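Local coordinates for protein GH3 beta-N-acetylglucosaminidase (Paenibacillaceae, PDB 6K5J) that hydrolyses terminal beta-linked N-acetylglucosamine residues as a family 3 glycoside hydrolase with a TIM-barrel domain, at residues D32-L37 and A64-I69; A118-S123 and T362-R367; G188-D193 and P199-A204; A466-L471 and L479-A484. All blocks are in the same frame, centred on the assembly; numbering follows the deposited sequence.

Contacts 1 and 3 lie within the TIM-barrel domain. Contact 2 joins a helix of that domain to the helix leading into the six-stranded mixed sheet, and contact 4 packs a helix on that sheet. Contacts 2 and 4 are buried and purely apolar across their segments. Contact 1 is mostly buried but has a charged pair at its outer side, where a water joins Arg-35 and Glu-65. Contact 3 is partly buried, made of loop alone, and held by a histidine-carboxylate hydrogen bond, bridging waters and packing of threonine, proline and valine. Contacts 1 and 4 stand farthest apart, with centres about 49 Å from each other. Contact 3 is nested between the two segments of contact 2.

Contact 1: residues D32-L37 and A64-I69; sequences DDARKL and AELQQI
Arg-35 lays its guanidinium across Ile-69 and points one end at Glu-65. One face of the guanidinium is covered by Ile-69 CD1, which stands 3.5 Å above its plane and toward the rim. Ile-69 CG1 lies 3.7 Å from Arg-35 NH1, and the two side chains cross at about a right angle. The charged pair is looser. Arg-35 NH2 and Glu-65 OE2 are 3.9 Å apart, a long salt bridge, with the guanidinium and carboxylate planes turned 66° from each other. A water fills in for the missing direct bond. It lies at the guanidinium edge, in its plane, accepting from Arg-35 NH2 at 3.0 Å and donating to Glu-65 OE2 at 2.8 Å. The arginine chain bends at chi3 (-57°), and this turns the guanidinium toward the second helix. Glu-65 runs extended toward the arginine, and its other oxygen, OE1, is held by the backbone N of Ala-30. Deeper in, Ala-34 CB meets Leu-66 CD2 at 4.2 Å. Here a small residue faces a large one, with axes 10.3 Å apart and crossing at -40°. Leu-66 and Ile-69 also touch Ile-38, one turn further along the first helix. Helices 32-39 and 56-72 are thus neighbours outside the barrel sheet: the first connects strand 21-23 to strand 45-47, and the second connects strand 45-47 to strand 79-81.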
loop_
_atom_site.group_PDB
_atom_site.type_symbol
_atom_site.label_atom_id
_atom_site.label_comp_id
_atom_site.label_asym_id
_atom_site.label_seq_id
_atom_site.Cartn_x
_atom_site.Cartn_y
_atom_site.Cartn_z
ATOM N N ASP A 32 1.078 -17.604 21.572
ATOM C CA ASP A 32 0.365 -17.481 22.841
ATOM C C ASP A 32 -0.296 -16.114 22.973
ATOM O O ASP A 32 -1.398 -16.000 23.522
ATOM C CB ASP A 32 1.319 -17.719 24.015
ATOM C CG ASP A 32 1.759 -19.164 24.131
ATOM O OD1 ASP A 32 1.115 -20.049 23.529
ATOM O OD2 ASP A 32 2.759 -19.417 24.837
ATOM N N ASP A 33 0.365 -15.058 22.489
ATOM C CA ASP A 33 -0.267 -13.742 22.492
ATOM C C ASP A 33 -1.526 -13.740 21.631
ATOM O O ASP A 33 -2.551 -13.163 22.011
ATOM C CB ASP A 33 0.709 -12.679 21.983
ATOM C CG ASP A 33 1.719 -12.260 23.025
ATOM O OD1 ASP A 33 1.600 -12.698 24.180
ATOM O OD2 ASP A 33 2.634 -11.494 22.673
ATOM N N ALA A 34 -1.458 -14.360 20.456
ATOM C CA ALA A 34 -2.632 -14.405 19.588
ATOM C C ALA A 34 -3.769 -15.176 20.257
ATOM O O ALA A 34 -4.940 -14.767 20.198
ATOM C CB ALA A 34 -2.253 -15.038 18.249
ATOM N N ARG A 35 -3.427 -16.265 20.941
ATOM C CA ARG A 35 -4.428 -17.078 21.625
ATOM C C ARG A 35 -5.130 -16.291 22.731
ATOM O O ARG A 35 -6.356 -16.378 22.885
ATOM C CB ARG A 35 -3.748 -18.330 22.176
ATOM C CG ARG A 35 -4.677 -19.415 22.651
ATOM C CD ARG A 35 -3.881 -20.673 23.009
ATOM N NE ARG A 35 -3.077 -21.145 21.884
ATOM C CZ ARG A 35 -3.520 -21.987 20.956
ATOM N NH1 ARG A 35 -4.765 -22.452 21.022
ATOM N NH2 ARG A 35 -2.725 -22.364 19.959
ATOM N N LYS A 36 -4.372 -15.507 23.500
ATOM C CA LYS A 36 -4.951 -14.722 24.589
ATOM C C LYS A 36 -5.762 -13.540 24.056
ATOM O O LYS A 36 -6.823 -13.205 24.603
ATOM C CB LYS A 36 -3.835 -14.246 25.528
ATOM C CG LYS A 36 -3.328 -15.382 26.446
ATOM C CD LYS A 36 -2.387 -14.931 27.577
ATOM C CE LYS A 36 -2.960 -15.266 28.947
ATOM N NZ LYS A 36 -2.415 -16.488 29.588
ATOM N N LEU A 37 -5.280 -12.896 22.991
ATOM C CA LEU A 37 -6.054 -11.827 22.362
ATOM C C LEU A 37 -7.421 -12.335 21.918
ATOM O O LEU A 37 -8.435 -11.650 22.092
ATOM C CB LEU A 37 -5.289 -11.254 21.167
ATOM C CG LEU A 37 -4.055 -10.379 21.444
ATOM C CD1 LEU A 37 -3.260 -10.159 20.167
ATOM C CD2 LEU A 37 -4.466 -9.066 22.054
ATOM N N ALA A 64 -6.832 -20.533 9.235
ATOM C CA ALA A 64 -7.792 -21.519 9.720
ATOM C C ALA A 64 -7.591 -21.795 11.206
ATOM O O ALA A 64 -8.565 -22.012 11.941
ATOM C CB ALA A 64 -7.670 -22.809 8.907
ATOM N N GLU A 65 -6.331 -21.794 11.661
ATOM C CA GLU A 65 -6.036 -21.988 13.078
ATOM C C GLU A 65 -6.610 -20.858 13.915
ATOM O O GLU A 65 -7.238 -21.100 14.952
ATOM C CB GLU A 65 -4.521 -22.098 13.306
ATOM C CG GLU A 65 -4.152 -22.355 14.782
ATOM C CD GLU A 65 -2.652 -22.333 15.063
ATOM O OE1 GLU A 65 -1.893 -21.745 14.261
ATOM O OE2 GLU A 65 -2.230 -22.901 16.099
ATOM N N LEU A 66 -6.392 -19.608 13.490
ATOM C CA LEU A 66 -6.939 -18.481 14.237
ATOM C C LEU A 66 -8.460 -18.561 14.322
ATOM O O LEU A 66 -9.045 -18.292 15.377
ATOM C CB LEU A 66 -6.503 -17.156 13.595
ATOM C CG LEU A 66 -5.001 -16.846 13.684
ATOM C CD1 LEU A 66 -4.612 -15.675 12.764
ATOM C CD2 LEU A 66 -4.561 -16.562 15.137
ATOM N N GLN A 67 -9.116 -18.914 13.217
ATOM C CA GLN A 67 -10.569 -19.039 13.236
ATOM C C GLN A 67 -11.014 -20.189 14.132
ATOM O O GLN A 67 -12.046 -20.097 14.809
ATOM C CB GLN A 67 -11.090 -19.224 11.812
ATOM C CG GLN A 67 -10.785 -18.034 10.902
ATOM C CD GLN A 67 -11.660 -16.838 11.163
ATOM O OE1 GLN A 67 -12.381 -16.766 12.175
ATOM N NE2 GLN A 67 -11.595 -15.864 10.256
ATOM N N GLN A 68 -10.243 -21.273 14.152
ATOM C CA GLN A 68 -10.574 -22.398 15.019
ATOM C C GLN A 68 -10.441 -22.019 16.486
ATOM O O GLN A 68 -11.264 -22.423 17.314
ATOM C CB GLN A 68 -9.676 -23.585 14.681
ATOM C CG GLN A 68 -9.886 -24.806 15.554
ATOM C CD GLN A 68 -8.941 -25.927 15.168
ATOM O OE1 GLN A 68 -7.940 -25.696 14.481
ATOM N NE2 GLN A 68 -9.245 -27.144 15.608
ATOM N N ILE A 69 -9.403 -21.249 16.824
ATOM C CA ILE A 69 -9.227 -20.784 18.198
ATOM C C ILE A 69 -10.418 -19.942 18.624
ATOM O O ILE A 69 -10.918 -20.068 19.751
ATOM C CB ILE A 69 -7.902 -20.005 18.327
ATOM C CG1 ILE A 69 -6.712 -20.968 18.234
ATOM C CG2 ILE A 69 -7.854 -19.193 19.624
ATOM C CD1 ILE A 69 -5.355 -20.278 17.996
HETATM O O HOH W 1 -3.931 -24.224 17.901
#

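Contact 2: residues A118-S123 and T362-R367; sequences AHIIGS and TELVER
Ile-120 reaches Val-365 and Leu-364 through one methyl, CD1, because its chain is stretched out at chi2 (169°). Leu-364 holds CG opposite the backbone N (chi1 -169°), and its CD2 branch comes alongside the isoleucine. Val-365 offers CG1. The closer of the two meetings is Ile-120 CD1 to Val-365 CG1 at 3.9 Å. Ile-120 CD1 to Leu-364 CD2 is wider, at 4.2 Å, and there the two side chains slide past each other in opposite directions. A single methyl therefore sits against two branches from successive residues of the other helix. The contact is van der Waals alone, and the two helices stay well apart: the nearest CA atoms, of Ile-120 and Val-365, are 9.3 Å from each other. The loop residues Val-99 and Pro-100 also line this place, touching Ile-120 and Val-365 respectively. Behind the contact, Ser-123 turns back on its own helix. Its OG donates to His-119 O at 2.9 Å, and its N bonds to the same oxygen from the opposite face of the carbonyl plane. Helix 111-127 belongs to the barrel domain. Helix 359-372 runs into strand 374-377 at one edge of the mixed sheet. The arrangement is probably an apolar interface between the barrel domain and the part holding the mixed sheet, consistent with a two-domain family 3 glycosidase.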
loop_
_atom_site.group_PDB
_atom_site.type_symbol
_atom_site.label_atom_id
_atom_site.label_comp_id
_atom_site.label_asym_id
_atom_site.label_seq_id
_atom_site.Cartn_x
_atom_site.Cartn_y
_atom_site.Cartn_z
ATOM N N ALA A 118 -6.969 -6.088 -8.770
ATOM C CA ALA A 118 -7.520 -6.255 -7.430
ATOM C C ALA A 118 -8.184 -7.611 -7.274
ATOM O O ALA A 118 -8.141 -8.214 -6.192
ATOM C CB ALA A 118 -8.517 -5.134 -7.132
ATOM N N HIS A 119 -8.817 -8.109 -8.340
ATOM C CA HIS A 119 -9.480 -9.408 -8.235
ATOM C C HIS A 119 -8.468 -10.540 -8.085
ATOM O O HIS A 119 -8.724 -11.516 -7.373
ATOM C CB HIS A 119 -10.380 -9.648 -9.445
ATOM C CG HIS A 119 -11.273 -10.841 -9.291
ATOM N ND1 HIS A 119 -12.379 -10.836 -8.468
ATOM C CD2 HIS A 119 -11.225 -12.074 -9.847
ATOM C CE1 HIS A 119 -12.980 -12.013 -8.532
ATOM N NE2 HIS A 119 -12.298 -12.784 -9.358
ATOM N N ILE A 120 -7.315 -10.437 -8.744
ATOM C CA ILE A 120 -6.263 -11.426 -8.518
ATOM C C ILE A 120 -5.791 -11.371 -7.070
ATOM O O ILE A 120 -5.699 -12.402 -6.390
ATOM C CB ILE A 120 -5.090 -11.212 -9.488
ATOM C CG1 ILE A 120 -5.467 -11.645 -10.904
ATOM C CG2 ILE A 120 -3.872 -11.992 -9.004
ATOM C CD1 ILE A 120 -4.427 -11.208 -11.939
ATOM N N ILE A 121 -5.465 -10.168 -6.581
ATOM C CA ILE A 121 -5.043 -10.040 -5.182
ATOM C C ILE A 121 -6.096 -10.637 -4.255
ATOM O O ILE A 121 -5.783 -11.407 -3.338
ATOM C CB ILE A 121 -4.775 -8.568 -4.817
ATOM C CG1 ILE A 121 -3.490 -8.053 -5.484
ATOM C CG2 ILE A 121 -4.671 -8.418 -3.280
ATOM C CD1 ILE A 121 -3.333 -6.506 -5.403
ATOM N N GLY A 122 -7.359 -10.259 -4.463
ATOM C CA GLY A 122 -8.406 -10.681 -3.546
ATOM C C GLY A 122 -8.688 -12.171 -3.619
ATOM O O GLY A 122 -8.973 -12.809 -2.602
ATOM N N SER A 123 -8.628 -12.740 -4.824
ATOM C CA SER A 123 -8.834 -14.178 -4.983
ATOM C C SER A 123 -7.768 -14.953 -4.238
ATOM O O SER A 123 -8.057 -15.952 -3.569
ATOM C CB SER A 123 -8.790 -14.558 -6.466
ATOM O OG SER A 123 -9.982 -14.157 -7.103
ATOM N N THR A 362 -0.138 -14.517 -14.443
ATOM C CA THR A 362 1.134 -13.849 -14.690
ATOM C C THR A 362 1.114 -13.126 -16.031
ATOM O O THR A 362 1.557 -11.978 -16.134
ATOM C CB THR A 362 2.277 -14.866 -14.649
ATOM O OG1 THR A 362 2.355 -15.452 -13.341
ATOM C CG2 THR A 362 3.625 -14.197 -15.007
ATOM N N GLU A 363 0.592 -13.776 -17.071
ATOM C CA GLU A 363 0.562 -13.122 -18.377
ATOM C C GLU A 363 -0.409 -11.954 -18.394
ATOM O O GLU A 363 -0.158 -10.952 -19.071
ATOM C CB GLU A 363 0.226 -14.145 -19.461
ATOM C CG GLU A 363 1.387 -15.098 -19.690
ATOM C CD GLU A 363 0.985 -16.352 -20.434
ATOM O OE1 GLU A 363 -0.184 -16.442 -20.868
ATOM O OE2 GLU A 363 1.853 -17.231 -20.599
ATOM N N LEU A 364 -1.499 -12.046 -17.634
ATOM C CA LEU A 364 -2.420 -10.923 -17.521
ATOM C C LEU A 364 -1.728 -9.690 -16.933
ATOM O O LEU A 364 -1.880 -8.576 -17.451
ATOM C CB LEU A 364 -3.619 -11.324 -16.661
ATOM C CG LEU A 364 -4.813 -10.370 -16.627
ATOM C CD1 LEU A 364 -6.082 -11.151 -16.322
ATOM C CD2 LEU A 364 -4.633 -9.245 -15.608
ATOM N N VAL A 365 -0.995 -9.859 -15.823
ATOM C CA VAL A 365 -0.367 -8.693 -15.199
ATOM C C VAL A 365 0.804 -8.200 -16.046
ATOM O O VAL A 365 1.107 -7.002 -16.052
ATOM C CB VAL A 365 0.064 -8.975 -13.739
ATOM C CG1 VAL A 365 -1.139 -9.355 -12.867
ATOM C CG2 VAL A 365 1.136 -10.018 -13.663
ATOM N N GLU A 366 1.471 -9.100 -16.774
ATOM C CA GLU A 366 2.483 -8.665 -17.736
ATOM C C GLU A 366 1.883 -7.725 -18.779
ATOM O O GLU A 366 2.476 -6.695 -19.125
ATOM C CB GLU A 366 3.123 -9.885 -18.406
ATOM C CG GLU A 366 4.145 -10.573 -17.496
ATOM C CD GLU A 366 4.694 -11.861 -18.067
ATOM O OE1 GLU A 366 4.204 -12.312 -19.132
ATOM O OE2 GLU A 366 5.622 -12.422 -17.437
ATOM N N ARG A 367 0.688 -8.045 -19.265
ATOM C CA ARG A 367 0.062 -7.181 -20.255
ATOM C C ARG A 367 -0.338 -5.837 -19.659
ATOM O O ARG A 367 -0.307 -4.820 -20.360
ATOM C CB ARG A 367 -1.124 -7.904 -20.883
ATOM C CG ARG A 367 -0.661 -9.074 -21.746
ATOM C CD ARG A 367 -1.813 -9.768 -22.485
ATOM N NE ARG A 367 -1.376 -11.103 -22.858
ATOM C CZ ARG A 367 -1.789 -12.214 -22.266
ATOM N NH1 ARG A 367 -2.681 -12.152 -21.286
ATOM N NH2 ARG A 367 -1.308 -13.384 -22.656
#

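Contact 3: residues G188-D193 and P199-A204; sequences GDTGED and PTVPHA
The His-203 ring meets Asp-189 at its edge, with Asp-189 CG and OD2 near the ring plane. One face of the ring carries Pro-202 CD, 4.1 Å above its centre. His-203 NE2 donates to Asp-189 OD2 at 2.8 Å, with an N-H...O angle of 145°. The carboxylate and ring planes are 78° apart, and the N-H reaches OD2 from above the carboxylate plane. Asp-189 CG lies opposite its backbone N, which sends the carboxylate across to the other segment. Thr-190, Pro-199 and Val-201 add an apolar patch. Thr-190 CG2 packs on Val-201 CG2 at 3.7 Å and on Pro-199 CB at 3.9 Å. Pro-199 CG also comes within 3.5 Å of Glu-192 O. Two waters bridge the nearly antiparallel segments, one between Asp-189 OD2 and Thr-200 O, the other between Glu-192 OE1 and Thr-200 N. Thr-190 OG1 is turned to His-187 ND1. Asp-193, whose side chain is about 5 Å from a bound N-acetylglucosamine, bonds through OD1 to His-195. Asp-189 OD1 is held by Arg-207 and Asn-142. The carboxylate is therefore gripped at both oxygens. Such donors would probably stabilise its negative charge and fix this loop after strand 178-184.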
loop_
_atom_site.group_PDB
_atom_site.type_symbol
_atom_site.label_atom_id
_atom_site.label_comp_id
_atom_site.label_asym_id
_atom_site.label_seq_id
_atom_site.Cartn_x
_atom_site.Cartn_y
_atom_site.Cartn_z
ATOM N N GLY A 188 -3.030 12.538 0.130
ATOM C CA GLY A 188 -2.179 12.718 -1.041
ATOM C C GLY A 188 -1.436 14.042 -1.104
ATOM O O GLY A 188 -0.406 14.134 -1.785
ATOM N N ASP A 189 -1.927 15.068 -0.414
ATOM C CA ASP A 189 -1.337 16.404 -0.481
ATOM C C ASP A 189 -0.203 16.605 0.520
ATOM O O ASP A 189 0.570 17.559 0.369
ATOM C CB ASP A 189 -2.451 17.458 -0.261
ATOM C CG ASP A 189 -1.962 18.904 -0.394
ATOM O OD1 ASP A 189 -1.833 19.386 -1.532
ATOM O OD2 ASP A 189 -1.745 19.567 0.646
ATOM N N THR A 190 -0.040 15.706 1.493
ATOM C CA THR A 190 0.839 15.969 2.630
ATOM C C THR A 190 2.298 15.995 2.207
ATOM O O THR A 190 2.765 15.104 1.490
ATOM C CB THR A 190 0.658 14.911 3.725
ATOM O OG1 THR A 190 0.936 13.604 3.196
ATOM C CG2 THR A 190 -0.753 14.960 4.309
ATOM N N GLY A 191 3.027 17.009 2.672
ATOM C CA GLY A 191 4.474 16.978 2.597
ATOM C C GLY A 191 5.147 16.271 3.748
ATOM O O GLY A 191 6.371 16.107 3.747
ATOM N N GLU A 192 4.377 15.835 4.741
ATOM C CA GLU A 192 4.909 15.141 5.899
ATOM C C GLU A 192 4.253 13.776 6.043
ATOM O O GLU A 192 3.151 13.536 5.551
ATOM C CB GLU A 192 4.701 15.958 7.172
ATOM C CG GLU A 192 5.523 17.235 7.200
ATOM C CD GLU A 192 5.497 17.873 8.563
ATOM O OE1 GLU A 192 4.502 18.566 8.862
ATOM O OE2 GLU A 192 6.458 17.658 9.336
ATOM N N ASP A 193 4.954 12.888 6.740
ATOM C CA ASP A 193 4.579 11.485 6.866
ATOM C C ASP A 193 3.957 11.280 8.241
ATOM O O ASP A 193 4.592 11.574 9.261
ATOM C CB ASP A 193 5.813 10.598 6.670
ATOM C CG ASP A 193 5.507 9.114 6.750
ATOM O OD1 ASP A 193 4.390 8.730 7.164
ATOM O OD2 ASP A 193 6.411 8.318 6.409
ATOM N N PRO A 199 0.909 15.594 10.175
ATOM C CA PRO A 199 0.834 16.468 9.002
ATOM C C PRO A 199 -0.454 17.277 8.994
ATOM O O PRO A 199 -1.446 16.935 9.643
ATOM C CB PRO A 199 0.875 15.489 7.818
ATOM C CG PRO A 199 1.233 14.124 8.423
ATOM C CD PRO A 199 0.693 14.183 9.819
ATOM N N THR A 200 -0.420 18.365 8.228
ATOM C CA THR A 200 -1.569 19.236 8.018
ATOM C C THR A 200 -1.853 19.345 6.529
ATOM O O THR A 200 -0.926 19.497 5.727
ATOM C CB THR A 200 -1.323 20.638 8.591
ATOM O OG1 THR A 200 -1.086 20.548 9.996
ATOM C CG2 THR A 200 -2.536 21.555 8.330
ATOM N N VAL A 201 -3.129 19.244 6.170
ATOM C CA VAL A 201 -3.630 19.621 4.850
ATOM C C VAL A 201 -4.455 20.882 5.079
ATOM O O VAL A 201 -5.584 20.792 5.581
ATOM C CB VAL A 201 -4.457 18.496 4.214
ATOM C CG1 VAL A 201 -5.048 18.942 2.875
ATOM C CG2 VAL A 201 -3.583 17.254 4.021
ATOM N N PRO A 202 -3.932 22.068 4.772
ATOM C CA PRO A 202 -4.564 23.313 5.230
ATOM C C PRO A 202 -5.666 23.862 4.333
ATOM O O PRO A 202 -6.256 24.893 4.673
ATOM C CB PRO A 202 -3.374 24.281 5.265
ATOM C CG PRO A 202 -2.499 23.823 4.134
ATOM C CD PRO A 202 -2.666 22.311 4.053
ATOM N N HIS A 203 -5.978 23.198 3.231
ATOM C CA HIS A 203 -6.772 23.808 2.177
ATOM C C HIS A 203 -8.225 24.006 2.590
ATOM O O HIS A 203 -8.747 23.335 3.482
ATOM C CB HIS A 203 -6.700 22.953 0.921
ATOM C CG HIS A 203 -5.299 22.643 0.510
ATOM N ND1 HIS A 203 -4.422 23.619 0.090
ATOM C CD2 HIS A 203 -4.607 21.480 0.495
ATOM C CE1 HIS A 203 -3.252 23.067 -0.181
ATOM N NE2 HIS A 203 -3.339 21.770 0.052
ATOM N N ALA A 204 -8.877 24.935 1.889
ATOM C CA ALA A 204 -10.271 25.260 2.127
ATOM C C ALA A 204 -11.179 24.112 1.706
ATOM O O ALA A 204 -10.817 23.243 0.906
ATOM C CB ALA A 204 -10.664 26.530 1.367
HETATM O O HOH W 2 -0.048 19.551 3.104
HETATM O O HOH W 3 2.335 19.229 7.712
#

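Contact 4: residues A466-L471 and L479-A484; sequences ALIEAL and LIVASA
Ile-468 and Val-481 form the tight part of this contact. Their CG2 methyls stand 3.7 Å apart, and the side chains meet at a slant. Val-481 brings CG2 forward because its CG1 takes the place opposite the backbone N (chi1 -179°). Ile-468 CG2 lies opposite its own backbone N, whereas Val-481 CG2 lies opposite its carbonyl carbon. Around this pair Val-496 closes in, touching both residues. Between side chains the other part is wider. Leu-479 sends one branch, CD2, toward the helix, where it is 4.3 Å from Ile-468 CG2 and 4.1 Å from Leu-471 CB. The same methyl lies 3.7 Å from Ile-468 O, so it rests partly on the helix backbone. Leu-479 is itself partly exposed, whereas Ile-468, Leu-471 and Val-481 are buried. Leu-471 and Leu-479 are joined by Val-453 of the neighbouring strand, which touches both. On the outer side Ala-470 points away from the strand and is partly exposed. Glu-469 also starts away from it, but its carboxylate bends back, with OE1 bonded to Thr-495 OG1. The axes of helix and strand are 9.7 Å apart, and their directions differ by 151°. Strand 450-455, helix 462-472 and strand 478-483 make a beta-alpha-beta unit. The two strands are adjacent and parallel in the six-stranded mixed sheet, and the helix packs on one face of it, as in an alpha/beta domain.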
loop_
_atom_site.group_PDB
_atom_site.type_symbol
_atom_site.label_atom_id
_atom_site.label_comp_id
_atom_site.label_asym_id
_atom_site.label_seq_id
_atom_site.Cartn_x
_atom_site.Cartn_y
_atom_site.Cartn_z
ATOM N N ALA A 466 23.215 12.206 -7.429
ATOM C CA ALA A 466 24.508 12.745 -7.840
ATOM C C ALA A 466 25.249 11.775 -8.750
ATOM O O ALA A 466 25.870 12.195 -9.733
ATOM C CB ALA A 466 25.347 13.089 -6.608
ATOM N N LEU A 467 25.196 10.473 -8.442
ATOM C CA LEU A 467 25.780 9.477 -9.331
ATOM C C LEU A 467 25.151 9.549 -10.715
ATOM O O LEU A 467 25.854 9.548 -11.733
ATOM C CB LEU A 467 25.616 8.074 -8.741
ATOM C CG LEU A 467 25.959 6.899 -9.664
ATOM C CD1 LEU A 467 27.386 7.016 -10.166
ATOM C CD2 LEU A 467 25.756 5.570 -8.946
ATOM N N ILE A 468 23.818 9.622 -10.772
ATOM C CA ILE A 468 23.132 9.677 -12.059
ATOM C C ILE A 468 23.536 10.928 -12.830
ATOM O O ILE A 468 23.839 10.873 -14.029
ATOM C CB ILE A 468 21.607 9.614 -11.863
ATOM C CG1 ILE A 468 21.199 8.263 -11.285
ATOM C CG2 ILE A 468 20.921 9.877 -13.184
ATOM C CD1 ILE A 468 19.744 8.224 -10.783
ATOM N N GLU A 469 23.515 12.084 -12.159
ATOM C CA GLU A 469 23.911 13.325 -12.816
ATOM C C GLU A 469 25.362 13.275 -13.286
ATOM O O GLU A 469 25.696 13.846 -14.331
ATOM C CB GLU A 469 23.687 14.514 -11.874
ATOM C CG GLU A 469 22.235 15.012 -11.837
ATOM C CD GLU A 469 21.839 15.789 -13.080
ATOM O OE1 GLU A 469 22.347 16.921 -13.264
ATOM O OE2 GLU A 469 21.025 15.277 -13.883
ATOM N N ALA A 470 26.228 12.582 -12.545
ATOM C CA ALA A 470 27.617 12.428 -12.973
ATOM C C ALA A 470 27.705 11.613 -14.256
ATOM O O ALA A 470 28.403 11.993 -15.207
ATOM C CB ALA A 470 28.438 11.774 -11.858
ATOM N N LEU A 471 26.989 10.486 -14.302
ATOM C CA LEU A 471 26.971 9.666 -15.507
ATOM C C LEU A 471 26.380 10.433 -16.677
ATOM O O LEU A 471 26.808 10.258 -17.825
ATOM C CB LEU A 471 26.178 8.382 -15.259
ATOM C CG LEU A 471 26.730 7.410 -14.224
ATOM C CD1 LEU A 471 25.723 6.299 -13.925
ATOM C CD2 LEU A 471 28.034 6.813 -14.743
ATOM N N LEU A 479 23.410 7.281 -21.557
ATOM C CA LEU A 479 22.718 6.988 -20.306
ATOM C C LEU A 479 21.209 7.028 -20.517
ATOM O O LEU A 479 20.683 8.001 -21.067
ATOM C CB LEU A 479 23.109 7.999 -19.229
ATOM C CG LEU A 479 22.298 7.935 -17.927
ATOM C CD1 LEU A 479 22.633 6.659 -17.181
ATOM C CD2 LEU A 479 22.588 9.165 -17.062
ATOM N N ILE A 480 20.522 5.972 -20.083
ATOM C CA ILE A 480 19.070 5.957 -19.933
ATOM C C ILE A 480 18.762 5.802 -18.448
ATOM O O ILE A 480 19.373 4.973 -17.768
ATOM C CB ILE A 480 18.419 4.806 -20.730
ATOM C CG1 ILE A 480 18.612 4.989 -22.235
ATOM C CG2 ILE A 480 16.921 4.666 -20.395
ATOM C CD1 ILE A 480 18.257 3.725 -23.040
ATOM N N VAL A 481 17.806 6.573 -17.942
ATOM C CA VAL A 481 17.332 6.420 -16.570
ATOM C C VAL A 481 15.889 5.925 -16.614
ATOM O O VAL A 481 15.069 6.442 -17.380
ATOM C CB VAL A 481 17.460 7.734 -15.780
ATOM C CG1 VAL A 481 16.991 7.548 -14.325
ATOM C CG2 VAL A 481 18.901 8.215 -15.803
ATOM N N ALA A 482 15.590 4.909 -15.813
ATOM C CA ALA A 482 14.241 4.382 -15.667
ATOM C C ALA A 482 13.925 4.336 -14.182
ATOM O O ALA A 482 14.595 3.626 -13.428
ATOM C CB ALA A 482 14.117 2.990 -16.296
ATOM N N SER A 483 12.929 5.107 -13.756
ATOM C CA SER A 483 12.578 5.151 -12.345
ATOM C C SER A 483 11.695 3.959 -12.011
ATOM O O SER A 483 10.724 3.673 -12.724
ATOM C CB SER A 483 11.874 6.466 -11.992
ATOM O OG SER A 483 10.813 6.751 -12.892
ATOM N N ALA A 484 12.044 3.260 -10.932
ATOM C CA ALA A 484 11.305 2.091 -10.470
ATOM C C ALA A 484 10.602 2.342 -9.143
ATOM O O ALA A 484 10.130 1.392 -8.504
ATOM C CB ALA A 484 12.238 0.882 -10.351
#